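Long-range contact in polyketide cyclase / dehydrase and lipid transport (Nitrosospira multiformis, PDB 3P51), which is of unknown function but probably binds a small hydrophobic or lipid-like ligand, as many members of the Bet v 1-like superfamily do: residues A[13-25]-A[60-74]. Numbering follows the deposited sequence.
Sequences PVERVWSRIRNFH and DTLIAYSEIERRIMY
The indole of Trp18 packs against the turn that joins strands 58-66 and 71-78. Arg70 covers one face, with its CA 3.6 Å from the centroid of the six-membered ring in a CH-pi contact. Arg22 CB packs on the opposite face. At the edge, Trp18 NE1 donates to Glu67 OE1 (3.0 Å, 163°). The oxygen lies in the indole plane, but the N-H meets it from above the carboxylate plane. Trp18 CG stands anti to the backbone N (chi1 -176°), which points the indole toward the turn.

The Phe24 ring carries Leu62 on one face, with CB centred 3.9 Å above it. Asp60 O lies at its edge. Ile72 bridges the two aromatic residues: CG1 touches Trp18 and CG2 touches Phe24.

Tyr65 OH donates to Arg22 O (2.6 Å), which lies near the plane of the tyrosine ring. One water donates to both Tyr65 OH and Glu67 OE1 and accepts from Arg22 NH1. The water links Arg22 to Tyr65 and to Glu67 in the turn. The extended Arg70 chain runs on past Trp18 to Val14, whose CG1 sits over the guanidinium face. Glu15 OE2 is 4.0 Å from Arg70 NH2, too far for a salt bridge.

A G1 beta bulge at Arg70 and Arg71, opposite Ser66, shapes the turn. Helix 14-21 is the short N-terminal helix at one end of the curved antiparallel sheet of this helix-grip fold. Trp18 also touches Leu97 of strand 88-100, and Arg20 forms a salt bridge with Glu139 at the C-terminal end of helix 120-139. Ala64, Tyr65 and Ser66 pair antiparallel with a strand of a second subunit, so the sheet runs on across the interface.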
loop_
_atom_site.group_PDB
_atom_site.type_symbol
_atom_site.label_atom_id
_atom_site.label_comp_id
_atom_site.label_asym_id
_atom_site.label_seq_id
_atom_site.Cartn_x
_atom_site.Cartn_y
_atom_site.Cartn_z
ATOM N N PRO A 13 -19.950 13.682 6.273
ATOM C CA PRO A 13 -19.528 12.304 6.535
ATOM C C PRO A 13 -18.982 11.660 5.273
ATOM O O PRO A 13 -19.375 12.031 4.164
ATOM C CB PRO A 13 -20.809 11.617 7.028
ATOM C CG PRO A 13 -21.930 12.500 6.633
ATOM C CD PRO A 13 -21.391 13.890 6.498
ATOM N N VAL A 14 -18.064 10.716 5.442
ATOM C CA VAL A 14 -17.342 10.144 4.311
ATOM C C VAL A 14 -18.279 9.448 3.321
ATOM O O VAL A 14 -18.033 9.481 2.120
ATOM C CB VAL A 14 -16.225 9.186 4.781
ATOM C CG1 VAL A 14 -16.823 7.903 5.360
ATOM C CG2 VAL A 14 -15.246 8.873 3.645
ATOM N N GLU A 15 -19.346 8.823 3.821
ATOM C CA GLU A 15 -20.317 8.153 2.950
ATOM C C GLU A 15 -20.973 9.137 1.988
ATOM O O GLU A 15 -21.256 8.806 0.836
ATOM C CB GLU A 15 -21.407 7.459 3.761
ATOM C CG GLU A 15 -20.947 6.257 4.589
ATOM C CD GLU A 15 -20.310 6.645 5.917
ATOM O OE1 GLU A 15 -20.431 7.829 6.320
ATOM O OE2 GLU A 15 -19.692 5.760 6.555
ATOM N N ARG A 16 -21.229 10.346 2.471
ATOM C CA ARG A 16 -21.844 11.378 1.645
ATOM C C ARG A 16 -20.868 11.927 0.609
ATOM O O ARG A 16 -21.219 12.124 -0.567
ATOM C CB ARG A 16 -22.355 12.507 2.537
ATOM C CG ARG A 16 -23.238 13.514 1.839
ATOM C CD ARG A 16 -24.331 13.975 2.785
ATOM N NE ARG A 16 -25.066 15.117 2.252
ATOM C CZ ARG A 16 -24.801 16.382 2.562
ATOM N NH1 ARG A 16 -23.815 16.672 3.401
ATOM N NH2 ARG A 16 -25.525 17.359 2.031
ATOM N N VAL A 17 -19.641 12.193 1.038
ATOM C CA VAL A 17 -18.641 12.693 0.103
ATOM C C VAL A 17 -18.378 11.655 -0.978
ATOM O O VAL A 17 -18.338 11.980 -2.159
ATOM C CB VAL A 17 -17.321 13.062 0.792
ATOM C CG1 VAL A 17 -16.367 13.632 -0.231
ATOM C CG2 VAL A 17 -17.562 14.084 1.907
ATOM N N TRP A 18 -18.207 10.399 -0.576
ATOM C CA TRP A 18 -17.970 9.336 -1.553
ATOM C C TRP A 18 -19.137 9.245 -2.534
ATOM O O TRP A 18 -18.939 9.165 -3.742
ATOM C CB TRP A 18 -17.737 7.987 -0.851
ATOM C CG TRP A 18 -17.382 6.844 -1.796
ATOM C CD1 TRP A 18 -18.063 5.663 -1.944
ATOM C CD2 TRP A 18 -16.283 6.788 -2.720
ATOM N NE1 TRP A 18 -17.449 4.878 -2.894
ATOM C CE2 TRP A 18 -16.354 5.538 -3.380
ATOM C CE3 TRP A 18 -15.238 7.662 -3.043
ATOM C CZ2 TRP A 18 -15.422 5.142 -4.354
ATOM C CZ3 TRP A 18 -14.305 7.270 -4.026
ATOM C CH2 TRP A 18 -14.412 6.022 -4.663
ATOM N N SER A 19 -20.362 9.263 -2.015
ATOM C CA SER A 19 -21.529 9.140 -2.878
ATOM C C SER A 19 -21.503 10.190 -3.984
ATOM O O SER A 19 -21.967 9.958 -5.104
ATOM C CB SER A 19 -22.822 9.244 -2.063
ATOM O OG SER A 19 -23.925 9.399 -2.932
ATOM N N ARG A 20 -20.947 11.349 -3.663
ATOM C CA ARG A 20 -20.904 12.464 -4.596
ATOM C C ARG A 20 -19.806 12.327 -5.672
ATOM O O ARG A 20 -20.027 12.687 -6.826
ATOM C CB ARG A 20 -20.721 13.772 -3.818
ATOM C CG ARG A 20 -20.742 15.041 -4.680
ATOM C CD ARG A 20 -22.146 15.339 -5.195
ATOM N NE ARG A 20 -22.252 16.694 -5.744
ATOM C CZ ARG A 20 -22.428 16.985 -7.031
ATOM N NH1 ARG A 20 -22.529 16.010 -7.926
ATOM N NH2 ARG A 20 -22.518 18.256 -7.420
ATOM N N ILE A 21 -18.633 11.807 -5.301
ATOM C CA ILE A 21 -17.482 11.801 -6.218
ATOM C C ILE A 21 -17.163 10.441 -6.836
ATOM O O ILE A 21 -16.262 10.336 -7.651
ATOM C CB ILE A 21 -16.203 12.273 -5.511
ATOM C CG1 ILE A 21 -15.801 11.283 -4.413
ATOM C CG2 ILE A 21 -16.396 13.671 -4.935
ATOM C CD1 ILE A 21 -14.328 11.296 -4.088
ATOM N N ARG A 22 -17.907 9.407 -6.457
ATOM C CA ARG A 22 -17.498 8.029 -6.740
ATOM C C ARG A 22 -17.640 7.603 -8.204
ATOM O O ARG A 22 -17.174 6.535 -8.589
ATOM C CB ARG A 22 -18.253 7.043 -5.830
ATOM C CG ARG A 22 -19.701 6.782 -6.212
ATOM C CD ARG A 22 -20.371 5.828 -5.202
ATOM N NE ARG A 22 -21.804 5.693 -5.450
ATOM C CZ ARG A 22 -22.383 4.621 -5.988
ATOM N NH1 ARG A 22 -21.656 3.562 -6.335
ATOM N NH2 ARG A 22 -23.699 4.604 -6.164
ATOM N N ASN A 23 -18.278 8.437 -9.014
ATOM C CA ASN A 23 -18.560 8.075 -10.400
ATOM C C ASN A 23 -17.590 8.751 -11.371
ATOM O O ASN A 23 -17.609 9.962 -11.532
ATOM C CB ASN A 23 -20.013 8.413 -10.753
ATOM C CG ASN A 23 -20.435 7.845 -12.096
ATOM O OD1 ASN A 23 -19.700 7.935 -13.074
ATOM N ND2 ASN A 23 -21.613 7.236 -12.141
ATOM N N PHE A 24 -16.728 7.956 -11.998
ATOM C CA PHE A 24 -15.698 8.477 -12.903
ATOM C C PHE A 24 -16.309 9.317 -14.036
ATOM O O PHE A 24 -15.655 10.204 -14.568
ATOM C CB PHE A 24 -14.859 7.305 -13.438
ATOM C CG PHE A 24 -13.743 7.693 -14.371
ATOM C CD1 PHE A 24 -12.544 8.193 -13.876
ATOM C CD2 PHE A 24 -13.864 7.491 -15.743
ATOM C CE1 PHE A 24 -11.489 8.528 -14.743
ATOM C CE2 PHE A 24 -12.816 7.820 -16.621
ATOM C CZ PHE A 24 -11.627 8.339 -16.114
ATOM N N HIS A 25 -17.572 9.067 -14.383
ATOM C CA HIS A 25 -18.212 9.841 -15.449
ATOM C C HIS A 25 -19.100 10.990 -14.960
ATOM O O HIS A 25 -19.706 11.684 -15.778
ATOM C CB HIS A 25 -19.022 8.940 -16.380
ATOM C CG HIS A 25 -18.188 8.024 -17.219
ATOM N ND1 HIS A 25 -18.526 6.705 -17.442
ATOM C CD2 HIS A 25 -17.039 8.237 -17.901
ATOM C CE1 HIS A 25 -17.618 6.144 -18.218
ATOM N NE2 HIS A 25 -16.702 7.052 -18.511
ATOM N N ASP A 60 -8.864 11.201 -19.986
ATOM C CA ASP A 60 -8.497 10.320 -18.855
ATOM C C ASP A 60 -8.963 8.876 -19.069
ATOM O O ASP A 60 -10.052 8.648 -19.604
ATOM C CB ASP A 60 -9.173 10.790 -17.558
ATOM C CG ASP A 60 -8.639 12.122 -17.031
ATOM O OD1 ASP A 60 -7.519 12.538 -17.402
ATOM O OD2 ASP A 60 -9.346 12.748 -16.208
ATOM N N THR A 61 -8.167 7.910 -18.606
ATOM C CA THR A 61 -8.602 6.512 -18.503
ATOM C C THR A 61 -8.580 6.039 -17.046
ATOM O O THR A 61 -7.612 6.291 -16.329
ATOM C CB THR A 61 -7.694 5.585 -19.321
ATOM O OG1 THR A 61 -7.710 5.998 -20.691
ATOM C CG2 THR A 61 -8.186 4.158 -19.247
ATOM N N LEU A 62 -9.647 5.363 -16.607
ATOM C CA LEU A 62 -9.698 4.798 -15.258
ATOM C C LEU A 62 -8.795 3.567 -15.209
ATOM O O LEU A 62 -9.010 2.593 -15.951
ATOM C CB LEU A 62 -11.140 4.406 -14.898
ATOM C CG LEU A 62 -11.463 3.924 -13.482
ATOM C CD1 LEU A 62 -11.111 4.990 -12.441
ATOM C CD2 LEU A 62 -12.942 3.549 -13.378
ATOM N N ILE A 63 -7.775 3.604 -14.354
ATOM C CA ILE A 63 -6.805 2.508 -14.300
ATOM C C ILE A 63 -6.908 1.698 -13.006
ATOM O O ILE A 63 -6.353 0.601 -12.901
ATOM C CB ILE A 63 -5.368 3.026 -14.482
ATOM C CG1 ILE A 63 -4.962 3.901 -13.289
ATOM C CG2 ILE A 63 -5.237 3.820 -15.813
ATOM C CD1 ILE A 63 -3.564 4.518 -13.424
ATOM N N ALA A 64 -7.604 2.249 -12.011
ATOM C CA ALA A 64 -7.879 1.508 -10.788
ATOM C C ALA A 64 -9.036 2.168 -10.049
ATOM O O ALA A 64 -9.192 3.394 -10.078
ATOM C CB ALA A 64 -6.632 1.423 -9.890
ATOM N N TYR A 65 -9.845 1.340 -9.396
ATOM C CA TYR A 65 -10.998 1.810 -8.635
ATOM C C TYR A 65 -11.153 0.921 -7.403
ATOM O O TYR A 65 -11.063 -0.309 -7.493
ATOM C CB TYR A 65 -12.259 1.741 -9.496
ATOM C CG TYR A 65 -13.479 2.417 -8.911
ATOM C CD1 TYR A 65 -13.913 3.643 -9.396
ATOM C CD2 TYR A 65 -14.200 1.826 -7.885
ATOM C CE1 TYR A 65 -15.047 4.267 -8.869
ATOM C CE2 TYR A 65 -15.334 2.437 -7.349
ATOM C CZ TYR A 65 -15.748 3.663 -7.851
ATOM O OH TYR A 65 -16.868 4.281 -7.332
ATOM N N SER A 66 -11.359 1.547 -6.251
ATOM C CA SER A 66 -11.556 0.818 -5.012
ATOM C C SER A 66 -12.769 1.349 -4.250
ATOM O O SER A 66 -12.773 2.487 -3.767
ATOM C CB SER A 66 -10.312 0.885 -4.131
ATOM O OG SER A 66 -10.493 0.090 -2.961
ATOM N N GLU A 67 -13.808 0.527 -4.162
ATOM C CA GLU A 67 -14.972 0.883 -3.376
ATOM C C GLU A 67 -14.592 0.783 -1.898
ATOM O O GLU A 67 -14.978 1.630 -1.089
ATOM C CB GLU A 67 -16.136 -0.062 -3.692
ATOM C CG GLU A 67 -17.340 0.105 -2.774
ATOM C CD GLU A 67 -18.057 1.432 -2.994
ATOM O OE1 GLU A 67 -17.819 2.086 -4.034
ATOM O OE2 GLU A 67 -18.863 1.819 -2.123
ATOM N N ILE A 68 -13.833 -0.256 -1.549
ATOM C CA ILE A 68 -13.492 -0.487 -0.150
ATOM C C ILE A 68 -12.560 0.596 0.390
ATOM O O ILE A 68 -12.725 1.036 1.520
ATOM C CB ILE A 68 -12.912 -1.895 0.088
ATOM C CG1 ILE A 68 -12.630 -2.122 1.579
ATOM C CG2 ILE A 68 -11.668 -2.126 -0.747
ATOM C CD1 ILE A 68 -12.001 -3.480 1.884
ATOM N N GLU A 69 -11.603 1.053 -0.421
ATOM C CA GLU A 69 -10.691 2.105 0.038
ATOM C C GLU A 69 -11.159 3.493 -0.396
ATOM O O GLU A 69 -10.552 4.493 -0.027
ATOM C CB GLU A 69 -9.265 1.880 -0.483
ATOM C CG GLU A 69 -8.691 0.486 -0.238
ATOM C CD GLU A 69 -8.429 0.200 1.224
ATOM O OE1 GLU A 69 -8.398 1.167 2.015
ATOM O OE2 GLU A 69 -8.264 -0.994 1.581
ATOM N N ARG A 70 -12.223 3.555 -1.195
ATOM C CA ARG A 70 -12.723 4.839 -1.688
ATOM C C ARG A 70 -11.639 5.578 -2.446
ATOM O O ARG A 70 -11.262 6.694 -2.081
ATOM C CB ARG A 70 -13.217 5.716 -0.534
ATOM C CG ARG A 70 -14.311 5.073 0.324
ATOM C CD ARG A 70 -14.953 6.103 1.241
ATOM N NE ARG A 70 -16.070 5.550 2.006
ATOM C CZ ARG A 70 -15.952 5.021 3.220
ATOM N NH1 ARG A 70 -14.761 4.976 3.816
ATOM N NH2 ARG A 70 -17.020 4.531 3.838
ATOM N N ARG A 71 -11.146 4.956 -3.513
ATOM C CA ARG A 71 -10.075 5.528 -4.316
ATOM C C ARG A 71 -10.364 5.396 -5.805
ATOM O O ARG A 71 -10.874 4.372 -6.253
ATOM C CB ARG A 71 -8.754 4.820 -4.027
ATOM C CG ARG A 71 -7.588 5.429 -4.791
ATOM C CD ARG A 71 -6.333 4.587 -4.676
ATOM N NE ARG A 71 -6.023 4.226 -3.295
ATOM C CZ ARG A 71 -5.357 5.004 -2.451
ATOM N NH1 ARG A 71 -4.942 6.194 -2.832
ATOM N NH2 ARG A 71 -5.105 4.591 -1.223
ATOM N N ILE A 72 -10.013 6.431 -6.562
ATOM C CA ILE A 72 -10.118 6.424 -8.011
ATOM C C ILE A 72 -8.738 6.773 -8.574
ATOM O O ILE A 72 -8.162 7.782 -8.188
ATOM C CB ILE A 72 -11.104 7.505 -8.484
ATOM C CG1 ILE A 72 -12.519 7.210 -7.995
ATOM C CG2 ILE A 72 -11.064 7.643 -10.003
ATOM C CD1 ILE A 72 -13.529 8.264 -8.422
HETATM N N MSE A 73 -8.198 5.950 -9.472
HETATM C CA MSE A 73 -6.911 6.271 -10.082
HETATM C C MSE A 73 -7.049 6.279 -11.586
HETATM O O MSE A 73 -7.732 5.438 -12.150
HETATM C CB MSE A 73 -5.830 5.262 -9.708
HETATM C CG MSE A 73 -5.516 5.169 -8.229
HETATM SE SE MSE A 73 -4.052 3.889 -7.905
HETATM C CE MSE A 73 -2.972 4.366 -9.444
ATOM N N TYR A 74 -6.371 7.208 -12.240
ATOM C CA TYR A 74 -6.518 7.331 -13.678
ATOM C C TYR A 74 -5.237 7.821 -14.319
ATOM O O TYR A 74 -4.420 8.492 -13.676
ATOM C CB TYR A 74 -7.645 8.317 -13.995
ATOM C CG TYR A 74 -7.427 9.672 -13.360
ATOM C CD1 TYR A 74 -6.754 10.684 -14.039
ATOM C CD2 TYR A 74 -7.879 9.935 -12.071
ATOM C CE1 TYR A 74 -6.539 11.928 -13.449
ATOM C CE2 TYR A 74 -7.674 11.169 -11.480
ATOM C CZ TYR A 74 -7.005 12.156 -12.168
ATOM O OH TYR A 74 -6.800 13.378 -11.572
HETATM O O HOH W 1 -18.867 2.692 -6.363
#